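Local coordinates for protein kunitz-type serine protease inhibitor homolog calcicludine (Dendroaspis angusticeps, PDB 5YV7) that probably acts as a venom toxin that blocks L-type calcium channels, using a Kunitz-type protease-inhibitor scaffold, at residues Ile13-Lys18 with Ser38-Asn43. Sequence-based numbering, arbitrary orientation.
Sequences IGSCKK and SGCGGN
S38 grips I13 through two hydrogen bonds that converge on one carbonyl. S38 N meets a lone pair of I13 O at 3.0 Å, in the carbonyl plane. S38 OG donates to the same I13 O at 2.7 Å and stands 26° off that plane. This is the two-loop end of the Kunitz (BPTI) fold, where the loop before strand 20-26, equivalent to the protease-binding loop of inhibitory relatives, is tied to the loop following strand 31-37. The S38 hydroxyl lies between its own backbone N and carbonyl carbon (chi1 75°), a rotamer that turns it into the bend of 13-18, between I13 O and C16 N; there it also receives a weak bond from C16 N. The buried serine thus bridges both sides of the bend, and its carbonyl extends the tie, K18 N donating a hydrogen bond to S38 O at 3.1 Å. Farther along, S15 N donates a hydrogen bond to C40 O at 3.3 Å, from above the carbonyl plane, while G14 CA makes a CH...O contact with that same oxygen at 3.2 Å. The backbones close to 4.3 Å between the CA atoms of G14 and G41. Apolar packing is slight: the CG2 methyl of I13 rests 3.9 Å from S38 CB. Covalent closure comes from the partly exposed C16–C40 disulfide, whose SG atoms are joined at 2.0 Å with a chi3 of 101°.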
ATOM      1  N   ILE A  13      -6.067   3.521  -6.303  1.00 33.99           N
ATOM      2  CA  ILE A  13      -7.307   3.763  -5.589  1.00 36.36           C
ATOM      3  C   ILE A  13      -8.440   2.896  -6.137  1.00 40.81           C
ATOM      4  O   ILE A  13      -9.334   2.485  -5.386  1.00 39.10           O
ATOM      5  CB  ILE A  13      -7.636   5.262  -5.646  1.00 38.25           C
ATOM      6  CG1 ILE A  13      -6.541   6.024  -4.894  1.00 37.48           C
ATOM      7  CG2 ILE A  13      -9.038   5.529  -5.079  1.00 35.13           C
ATOM      8  CD1 ILE A  13      -6.689   7.498  -4.924  1.00 39.83           C
ATOM      9  N   GLY A  14      -8.422   2.597  -7.431  1.00 39.65           N
ATOM     10  CA  GLY A  14      -9.392   1.685  -7.993  1.00 37.55           C
ATOM     11  C   GLY A  14     -10.676   2.371  -8.415  1.00 43.49           C
ATOM     12  O   GLY A  14     -10.842   3.594  -8.345  1.00 47.48           O
ATOM     13  N   SER A  15     -11.624   1.538  -8.826  1.00 42.66           N
ATOM     14  CA  SER A  15     -12.757   1.995  -9.616  1.00 51.45           C
ATOM     15  C   SER A  15     -14.059   2.101  -8.834  1.00 51.40           C
ATOM     16  O   SER A  15     -15.031   2.639  -9.368  1.00 50.32           O
ATOM     17  CB  SER A  15     -12.960   1.061 -10.823  1.00 50.18           C
ATOM     18  OG  SER A  15     -12.617  -0.284 -10.509  1.00 47.43           O
ATOM     19  N   CYS A  16     -14.107   1.618  -7.594  1.00 47.54           N
ATOM     20  CA  CYS A  16     -15.335   1.692  -6.812  1.00 45.61           C
ATOM     21  C   CYS A  16     -15.547   3.114  -6.308  1.00 44.23           C
ATOM     22  O   CYS A  16     -14.804   4.037  -6.647  1.00 50.25           O
ATOM     23  CB  CYS A  16     -15.309   0.677  -5.681  1.00 43.84           C
ATOM     24  SG  CYS A  16     -15.875  -0.932  -6.231  1.00 47.21           S
ATOM     25  N   LYS A  17     -16.568   3.304  -5.476  1.00 50.72           N
ATOM     26  CA  LYS A  17     -17.091   4.631  -5.173  1.00 51.26           C
ATOM     27  C   LYS A  17     -17.126   4.945  -3.682  1.00 47.13           C
ATOM     28  O   LYS A  17     -17.837   5.866  -3.272  1.00 52.68           O
ATOM     29  CB  LYS A  17     -18.497   4.776  -5.757  1.00 60.99           C
ATOM     30  CG  LYS A  17     -18.611   4.464  -7.249  1.00 59.81           C
ATOM     31  CD  LYS A  17     -19.987   4.857  -7.811  1.00 77.05           C
ATOM     32  CE  LYS A  17     -20.080   6.357  -8.136  1.00 86.89           C
ATOM     33  NZ  LYS A  17     -20.272   7.223  -6.924  1.00 83.02           N
ATOM     34  N   LYS A  18     -16.386   4.211  -2.857  1.00 48.90           N
ATOM     35  CA  LYS A  18     -16.384   4.443  -1.410  1.00 45.88           C
ATOM     36  C   LYS A  18     -14.983   4.854  -0.966  1.00 43.68           C
ATOM     37  O   LYS A  18     -14.141   5.218  -1.787  1.00 50.08           O
ATOM     38  CB  LYS A  18     -16.888   3.202  -0.674  1.00 44.86           C
ATOM     39  CG  LYS A  18     -18.320   2.848  -1.042  1.00 51.04           C
ATOM     40  CD  LYS A  18     -19.268   4.009  -0.720  1.00 42.46           C
ATOM     41  CE  LYS A  18     -20.722   3.645  -0.967  1.00 43.63           C
ATOM     42  NZ  LYS A  18     -21.618   4.675  -0.379  1.00 55.53           N
ATOM     43  N   SER A  38     -10.690   2.988  -2.792  1.00 36.83           N
ATOM     44  CA  SER A  38     -12.093   3.116  -3.174  1.00 40.48           C
ATOM     45  C   SER A  38     -12.917   1.902  -2.772  1.00 41.35           C
ATOM     46  O   SER A  38     -14.141   2.016  -2.657  1.00 38.12           O
ATOM     47  CB  SER A  38     -12.228   3.350  -4.683  1.00 37.15           C
ATOM     48  OG  SER A  38     -12.000   2.157  -5.400  1.00 35.85           O
ATOM     49  N   GLY A  39     -12.284   0.744  -2.568  1.00 40.69           N
ATOM     50  CA  GLY A  39     -12.979  -0.466  -2.177  1.00 38.90           C
ATOM     51  C   GLY A  39     -12.909  -1.603  -3.176  1.00 38.99           C
ATOM     52  O   GLY A  39     -13.162  -2.752  -2.792  1.00 37.61           O
ATOM     53  N   CYS A  40     -12.576  -1.330  -4.440  1.00 37.27           N
ATOM     54  CA  CYS A  40     -12.295  -2.405  -5.386  1.00 38.89           C
ATOM     55  C   CYS A  40     -11.328  -1.915  -6.461  1.00 39.22           C
ATOM     56  O   CYS A  40     -11.022  -0.726  -6.560  1.00 39.99           O
ATOM     57  CB  CYS A  40     -13.583  -2.926  -6.029  1.00 41.97           C
ATOM     58  SG  CYS A  40     -14.308  -1.767  -7.215  1.00 44.20           S
ATOM     59  N   GLY A  41     -10.869  -2.852  -7.289  1.00 41.92           N
ATOM     60  CA  GLY A  41     -10.001  -2.506  -8.400  1.00 36.92           C
ATOM     61  C   GLY A  41      -8.643  -1.981  -7.984  1.00 42.20           C
ATOM     62  O   GLY A  41      -8.036  -1.198  -8.722  1.00 41.77           O
ATOM     63  N   GLY A  42      -8.158  -2.379  -6.811  1.00 37.38           N
ATOM     64  CA  GLY A  42      -6.837  -2.010  -6.356  1.00 42.09           C
ATOM     65  C   GLY A  42      -5.788  -3.000  -6.817  1.00 46.98           C
ATOM     66  O   GLY A  42      -6.011  -3.816  -7.716  1.00 48.80           O
ATOM     67  N   ASN A  43      -4.622  -2.927  -6.193  1.00 40.19           N
ATOM     68  CA  ASN A  43      -3.589  -3.916  -6.461  1.00 39.95           C
ATOM     69  C   ASN A  43      -3.026  -4.364  -5.117  1.00 42.25           C
ATOM     70  O   ASN A  43      -3.606  -4.104  -4.060  1.00 41.56           O
ATOM     71  CB  ASN A  43      -2.536  -3.367  -7.439  1.00 35.72           C
ATOM     72  CG  ASN A  43      -1.755  -2.182  -6.874  1.00 43.02           C
ATOM     73  OD1 ASN A  43      -1.695  -1.977  -5.659  1.00 40.42           O
ATOM     74  ND2 ASN A  43      -1.155  -1.394  -7.764  1.00 39.06           N
TER